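Local coordinates for hemoglobin subunit alpha (Isurus oxyrinchus, PDB 3MKB), which binds haem and, as the alpha subunit of a tetrameric shark haemoglobin, probably carries oxygen in the blood, at residues I105-T108 and L109-L113; A70-D73 and D74-H77; R7-I10 and G11-K15. One frame throughout, in Å; residues are numbered along the deposited sequence.

Overall arrangement
All three contacts are local, each between neighbouring turns or round a single turn, and they follow the chain in the order 3, 2, 1. Contact 3, on helix 4-19, touches both of the others. Its centre lies about 13 Å from that of contact 2, to which it is tied by the salt bridge of Arg7 with Asp74 and by Ala70 packing on Ile10 and Ala14; about 14 Å separates it from the centre of contact 1, where Ile13 meets Leu109 and Leu113. Contacts 1 and 2 do not touch. Ile105 of contact 1 comes about 5 Å from the haem, Leu76 of contact 2 about 10 Å and Ile13 of contact 3 about 13 Å, side chain to haem.

Contact 1 of 3, residues I105-T108 and L109-L113; sequences ILVT and LATHL
Leu109 lies on helix 97-112, a helix of the globin fold, and its N donates to Ile105 O at 3.0 Å in an ordinary i to i+4 bond. With CG anti to its own carbonyl carbon (chi1 -62°), its side chain runs back alongside that of Ile105, both pointing the same way, and CD1 lies 4.2 Å from Ile105 CG2. Leu106 CD2 stands a little farther from Leu109 CD1. Ala110 N continues the ladder to Leu106 O, and its CB lies 3.5 Å from Val107 O; Ala110 packs on Ala105 of the beta subunit, so this part of the helix also lies at the subunit interface. Thr111 N bonds to Val107 O at 3.0 Å, while OG1, held between the backbone N and the carbonyl carbon (chi1 71°), turns back and donates to Thr108 O at 2.9 Å. That carbonyl also receives weak bonds from Thr111 N and His112 N, so three donors gather on one oxygen. The ring of His112 lies beside Thr108, with CD2 3.9 Å from Thr108 CG2. In the imidazole plane, at the ring's edge, Thr108 O approaches His112 CD2 to 3.2 Å. His112 NE2 is hydrogen-bonded to Glu27, and Tyr24 meets the ring edge-to-face, joining this part of the chain to helix 21-35; Thr108 OG1 bonds to Cys104 O. Leu113 closes the segment by donating its N to Leu109 O at 2.7 Å, an acceptor shared with His112 N.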
loop_
_atom_site.group_PDB
_atom_site.type_symbol
_atom_site.label_atom_id
_atom_site.label_comp_id
_atom_site.label_asym_id
_atom_site.label_seq_id
_atom_site.Cartn_x
_atom_site.Cartn_y
_atom_site.Cartn_z
ATOM N N ILE A 105 0.171 8.744 -13.835
ATOM C CA ILE A 105 -0.537 9.748 -14.625
ATOM C C ILE A 105 -0.215 11.141 -14.110
ATOM O O ILE A 105 0.009 12.077 -14.901
ATOM C CB ILE A 105 -2.114 9.527 -14.598
ATOM C CG1 ILE A 105 -2.494 8.285 -15.416
ATOM C CG2 ILE A 105 -2.820 10.744 -15.271
ATOM C CD1 ILE A 105 -3.953 7.818 -15.255
ATOM N N LEU A 106 -0.166 11.292 -12.788
ATOM C CA LEU A 106 0.085 12.612 -12.194
ATOM C C LEU A 106 1.491 13.057 -12.578
ATOM O O LEU A 106 1.699 14.213 -12.934
ATOM C CB LEU A 106 -0.029 12.557 -10.687
ATOM C CG LEU A 106 -1.486 12.342 -10.185
ATOM C CD1 LEU A 106 -1.396 12.187 -8.685
ATOM C CD2 LEU A 106 -2.408 13.539 -10.576
ATOM N N VAL A 107 2.469 12.158 -12.431
ATOM C CA VAL A 107 3.841 12.513 -12.851
ATOM C C VAL A 107 3.972 12.909 -14.330
ATOM O O VAL A 107 4.686 13.842 -14.686
ATOM C CB VAL A 107 4.836 11.417 -12.465
ATOM C CG1 VAL A 107 6.222 11.635 -13.230
ATOM C CG2 VAL A 107 4.914 11.344 -10.943
ATOM N N THR A 108 3.295 12.192 -15.211
ATOM C CA THR A 108 3.202 12.566 -16.621
ATOM C C THR A 108 2.671 13.983 -16.768
ATOM O O THR A 108 3.171 14.757 -17.604
ATOM C CB THR A 108 2.290 11.570 -17.420
ATOM O OG1 THR A 108 2.832 10.254 -17.336
ATOM C CG2 THR A 108 2.046 11.989 -18.886
ATOM N N LEU A 109 1.626 14.364 -16.013
ATOM C CA LEU A 109 1.075 15.733 -16.231
ATOM C C LEU A 109 2.095 16.768 -15.775
ATOM O O LEU A 109 2.261 17.832 -16.411
ATOM C CB LEU A 109 -0.244 15.919 -15.463
ATOM C CG LEU A 109 -1.359 14.942 -15.928
ATOM C CD1 LEU A 109 -2.546 14.888 -14.851
ATOM C CD2 LEU A 109 -1.879 15.382 -17.297
ATOM N N ALA A 110 2.792 16.433 -14.678
ATOM C CA ALA A 110 3.774 17.325 -14.110
ATOM C C ALA A 110 4.874 17.558 -15.107
ATOM O O ALA A 110 5.474 18.630 -15.114
ATOM C CB ALA A 110 4.367 16.723 -12.813
ATOM N N THR A 111 5.192 16.569 -15.943
ATOM C CA THR A 111 6.308 16.776 -16.877
ATOM C C THR A 111 5.848 17.597 -18.058
ATOM O O THR A 111 6.659 18.158 -18.770
ATOM C CB THR A 111 6.878 15.476 -17.453
ATOM O OG1 THR A 111 5.943 14.908 -18.376
ATOM C CG2 THR A 111 7.296 14.464 -16.322
ATOM N N HIS A 112 4.521 17.670 -18.265
ATOM C CA HIS A 112 3.949 18.282 -19.493
ATOM C C HIS A 112 3.273 19.604 -19.337
ATOM O O HIS A 112 3.524 20.491 -20.110
ATOM C CB HIS A 112 2.947 17.323 -20.165
ATOM C CG HIS A 112 3.622 16.259 -20.950
ATOM N ND1 HIS A 112 4.165 16.500 -22.179
ATOM C CD2 HIS A 112 3.891 14.959 -20.665
ATOM C CE1 HIS A 112 4.698 15.389 -22.650
ATOM N NE2 HIS A 112 4.545 14.439 -21.750
ATOM N N LEU A 113 2.405 19.739 -18.354
ATOM C CA LEU A 113 1.550 20.902 -18.249
ATOM C C LEU A 113 2.385 22.128 -17.824
ATOM O O LEU A 113 3.253 22.038 -16.920
ATOM C CB LEU A 113 0.420 20.641 -17.248
ATOM C CG LEU A 113 -0.879 19.982 -17.699
ATOM C CD1 LEU A 113 -0.594 19.001 -18.778
ATOM C CD2 LEU A 113 -1.627 19.304 -16.495
#

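Contact 2 of 3, residues A70-D73 and D74-H77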
loop_
_atom_site.group_PDB
_atom_site.type_symbol
_atom_site.label_atom_id
_atom_site.label_comp_id
_atom_site.label_asym_id
_atom_site.label_seq_id
_atom_site.Cartn_x
_atom_site.Cartn_y
_atom_site.Cartn_z
ATOM N N ALA A 70 -14.154 12.311 -15.965
ATOM C CA ALA A 70 -14.163 13.745 -15.734
ATOM C C ALA A 70 -15.513 14.367 -16.191
ATOM O O ALA A 70 -16.047 15.261 -15.532
ATOM C CB ALA A 70 -13.027 14.374 -16.465
ATOM N N GLU A 71 -16.075 13.854 -17.275
ATOM C CA GLU A 71 -17.397 14.333 -17.751
ATOM C C GLU A 71 -18.588 13.635 -17.014
ATOM O O GLU A 71 -19.753 13.724 -17.451
ATOM C CB GLU A 71 -17.506 14.137 -19.260
ATOM C CG GLU A 71 -16.240 14.566 -19.979
ATOM C CD GLU A 71 -16.269 14.341 -21.475
ATOM O OE1 GLU A 71 -16.615 13.219 -21.920
ATOM O OE2 GLU A 71 -15.903 15.290 -22.218
ATOM N N HIS A 72 -18.259 12.954 -15.913
ATOM C CA HIS A 72 -19.225 12.203 -15.093
ATOM C C HIS A 72 -18.992 12.381 -13.584
ATOM O O HIS A 72 -19.243 11.445 -12.803
ATOM C CB HIS A 72 -19.145 10.706 -15.439
ATOM C CG HIS A 72 -19.786 10.360 -16.748
ATOM N ND1 HIS A 72 -21.113 10.006 -16.839
ATOM C CD2 HIS A 72 -19.298 10.319 -18.009
ATOM C CE1 HIS A 72 -21.416 9.761 -18.102
ATOM N NE2 HIS A 72 -20.335 9.943 -18.831
ATOM N N ASP A 73 -18.591 13.588 -13.175
ATOM C CA ASP A 73 -18.078 13.818 -11.801
ATOM C C ASP A 73 -19.061 13.470 -10.676
ATOM O O ASP A 73 -18.648 13.164 -9.566
ATOM C CB ASP A 73 -17.607 15.276 -11.643
ATOM C CG ASP A 73 -16.104 15.469 -11.825
ATOM O OD1 ASP A 73 -15.305 14.494 -11.773
ATOM O OD2 ASP A 73 -15.706 16.656 -11.978
ATOM N N ASP A 74 -20.361 13.530 -10.959
ATOM C CA ASP A 74 -21.393 13.312 -9.934
ATOM C C ASP A 74 -22.180 11.995 -10.091
ATOM O O ASP A 74 -23.210 11.783 -9.437
ATOM C CB ASP A 74 -22.365 14.503 -9.925
ATOM C CG ASP A 74 -21.678 15.810 -9.525
ATOM O OD1 ASP A 74 -20.982 15.851 -8.472
ATOM O OD2 ASP A 74 -21.806 16.774 -10.288
ATOM N N ASP A 75 -21.646 11.117 -10.932
ATOM C CA ASP A 75 -22.282 9.904 -11.410
ATOM C C ASP A 75 -21.320 8.705 -11.392
ATOM O O ASP A 75 -21.667 7.613 -11.807
ATOM C CB ASP A 75 -23.052 10.254 -12.706
ATOM C CG ASP A 75 -23.830 9.093 -13.266
ATOM O OD1 ASP A 75 -23.839 8.938 -14.508
ATOM O OD2 ASP A 75 -24.424 8.328 -12.473
ATOM N N LEU A 76 -20.098 8.917 -10.922
ATOM C CA LEU A 76 -18.956 8.018 -11.177
ATOM C C LEU A 76 -19.273 6.536 -10.886
ATOM O O LEU A 76 -18.783 5.618 -11.575
ATOM C CB LEU A 76 -17.732 8.488 -10.396
ATOM C CG LEU A 76 -17.017 9.737 -10.924
ATOM C CD1 LEU A 76 -15.760 10.040 -10.077
ATOM C CD2 LEU A 76 -16.677 9.590 -12.421
ATOM N N HIS A 77 -20.089 6.314 -9.863
ATOM C CA HIS A 77 -20.440 4.953 -9.480
ATOM C C HIS A 77 -21.135 4.182 -10.616
ATOM O O HIS A 77 -20.760 3.034 -10.943
ATOM C CB HIS A 77 -21.296 4.931 -8.203
ATOM C CG HIS A 77 -21.571 3.546 -7.693
ATOM N ND1 HIS A 77 -20.563 2.670 -7.328
ATOM C CD2 HIS A 77 -22.737 2.892 -7.466
ATOM C CE1 HIS A 77 -21.095 1.533 -6.915
ATOM N NE2 HIS A 77 -22.411 1.642 -6.983
HETATM O O HOH W 1 -19.524 10.691 -8.741
#
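His72 and Asp75 are joined across a type I beta turn, Asp73 and Asp74 at its corners, that carries the globin chain from the end of helix 53-70 into the short helix 76-79. The turn is closed by one direct backbone hydrogen bond, Asp75 N to His72 O at 3.1 Å; the donor stands well above the carbonyl plane, 50° out of it, although its N-H points fairly straight at the oxygen. A water makes the second polar link, donating to Asp73 O at 2.8 Å and accepting from Leu76 N at 2.9 Å. It thus satisfies an amide of the first helical turn, where Asp75 occupies the N-cap position without a capping bond from its carboxylate. Among charged groups, Asp74 is exposed, and its OD1 forms a salt bridge with Arg7 of helix 4-19. The side chains of His72 and Asp75 run side by side in the same direction, with ring and carboxylate planes 40° apart, and the His72 ring stacks on that of His79. The apolar part belongs to Leu76, which is buried while much of the turn is exposed. Its CD2 reaches to 4.1 Å from His72 CB, and its side chain also packs on Ala130 of helix 118-135. Cutting this side chain back to that of an alanine would probably open a gap between the turn and helix 118-135, leaving His72 CB and Ala130 without their apolar neighbour. Leu76 CG stays anti to its own carbonyl carbon (chi1 -74°), directing the branch back toward the turn, where CD2 lies 3.2 Å from His72 O.

Contact 3 of 3, residues R7-I10 and G11-K15; sequences RSTI and GAIAK
Arg7 O accepts from Gly11 N at 3.0 Å, the first of four consecutive i to i+4 bonds in the middle of helix 4-19, near the start of this globin chain. Ala12 N follows on Ser8 O, then Ile13 N on Thr9 O, where the N-H points almost straight at its acceptor (177°). The shortest of the four joins Ala14 N to Ile10 O at 2.7 Å, with the donor nearly along the C=O axis. Lys15 N carries the series on to Gly11 O, so the main-chain amides from Gly11 to Lys15 all have partners one turn back. The side-chain polar groups have partners outside these two segments. Arg7 salt-bridges through NH2 to Asp74 in the turn before helix 76-79, and its NE donates to Phe2 O; Lys15 NZ has a long, weak ion pair with Glu71, and Thr9 OG1 a weak bond to Val5 O. Apolar contact between the turns is slight: Thr9 CG2 and Ile13 CG1 lie 4.4 Å apart. Anti to its own carbonyl carbon (chi1 -56°), Ile13 CG1 instead lies 3.3 Å from Thr9 O, while Ala14 CB lies 3.5 Å from Ile10 O. Ile10 and Ile13 spend their hydrophobic surface on other helices, Ile10 on Leu127 and Ala70, Ile13 on Val124. The chemistry therefore divides the work: backbone bonds do most of the holding between turns, Ile10, Ile13 and Ala14 pack on neighbouring helices, and of the charged ends Arg7 reaches Asp74 in a salt bridge, whereas Lys15 reaches Glu71 weakly.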
loop_
_atom_site.group_PDB
_atom_site.type_symbol
_atom_site.label_atom_id
_atom_site.label_comp_id
_atom_site.label_asym_id
_atom_site.label_seq_id
_atom_site.Cartn_x
_atom_site.Cartn_y
_atom_site.Cartn_z
ATOM N N ARG A 7 -13.661 21.345 -9.920
ATOM C CA ARG A 7 -14.430 20.944 -11.117
ATOM C C ARG A 7 -13.929 21.684 -12.321
ATOM O O ARG A 7 -13.730 21.107 -13.389
ATOM C CB ARG A 7 -15.935 21.150 -10.932
ATOM C CG ARG A 7 -16.457 20.349 -9.743
ATOM C CD ARG A 7 -17.819 20.887 -9.215
ATOM N NE ARG A 7 -18.643 19.825 -8.631
ATOM C CZ ARG A 7 -19.361 18.946 -9.345
ATOM N NH1 ARG A 7 -19.362 18.961 -10.682
ATOM N NH2 ARG A 7 -20.067 18.026 -8.710
ATOM N N SER A 8 -13.699 22.979 -12.151
ATOM C CA SER A 8 -13.150 23.780 -13.218
ATOM C C SER A 8 -11.775 23.225 -13.660
ATOM O O SER A 8 -11.498 23.017 -14.872
ATOM C CB SER A 8 -13.047 25.239 -12.766
ATOM O OG SER A 8 -12.308 25.997 -13.735
ATOM N N THR A 9 -10.928 22.969 -12.675
ATOM C CA THR A 9 -9.568 22.543 -12.955
ATOM C C THR A 9 -9.524 21.172 -13.642
ATOM O O THR A 9 -8.742 20.990 -14.562
ATOM C CB THR A 9 -8.733 22.538 -11.664
ATOM O OG1 THR A 9 -8.362 23.897 -11.342
ATOM C CG2 THR A 9 -7.463 21.670 -11.823
ATOM N N ILE A 10 -10.369 20.238 -13.191
ATOM C CA ILE A 10 -10.487 18.903 -13.795
ATOM C C ILE A 10 -10.909 19.051 -15.281
ATOM O O ILE A 10 -10.253 18.516 -16.159
ATOM C CB ILE A 10 -11.477 18.006 -12.931
ATOM C CG1 ILE A 10 -10.774 17.530 -11.641
ATOM C CG2 ILE A 10 -12.048 16.797 -13.725
ATOM C CD1 ILE A 10 -11.688 17.137 -10.484
ATOM N N GLY A 11 -11.990 19.815 -15.522
ATOM C CA GLY A 11 -12.471 20.192 -16.866
ATOM C C GLY A 11 -11.344 20.628 -17.796
ATOM O O GLY A 11 -11.186 20.101 -18.915
ATOM N N ALA A 12 -10.545 21.595 -17.335
ATOM C CA ALA A 12 -9.418 22.065 -18.148
ATOM C C ALA A 12 -8.404 20.944 -18.418
ATOM O O ALA A 12 -7.986 20.781 -19.558
ATOM C CB ALA A 12 -8.724 23.321 -17.481
ATOM N N ILE A 13 -7.983 20.215 -17.364
ATOM C CA ILE A 13 -7.119 19.015 -17.526
ATOM C C ILE A 13 -7.716 17.987 -18.520
ATOM O O ILE A 13 -6.991 17.489 -19.393
ATOM C CB ILE A 13 -6.733 18.319 -16.165
ATOM C CG1 ILE A 13 -6.036 19.277 -15.173
ATOM C CG2 ILE A 13 -5.872 17.022 -16.367
ATOM C CD1 ILE A 13 -4.663 19.689 -15.508
ATOM N N ALA A 14 -9.006 17.652 -18.364
ATOM C CA ALA A 14 -9.694 16.717 -19.289
ATOM C C ALA A 14 -9.583 17.136 -20.750
ATOM O O ALA A 14 -9.325 16.323 -21.640
ATOM C CB ALA A 14 -11.193 16.569 -18.905
ATOM N N LYS A 15 -9.745 18.428 -21.000
ATOM C CA LYS A 15 -9.640 18.941 -22.350
ATOM C C LYS A 15 -8.224 18.783 -22.895
ATOM O O LYS A 15 -8.046 18.489 -24.068
ATOM C CB LYS A 15 -10.147 20.392 -22.429
ATOM C CG LYS A 15 -11.700 20.554 -22.513
ATOM C CD LYS A 15 -12.572 19.419 -21.870
ATOM C CE LYS A 15 -12.889 18.307 -22.896
ATOM N NZ LYS A 15 -13.047 16.915 -22.339
#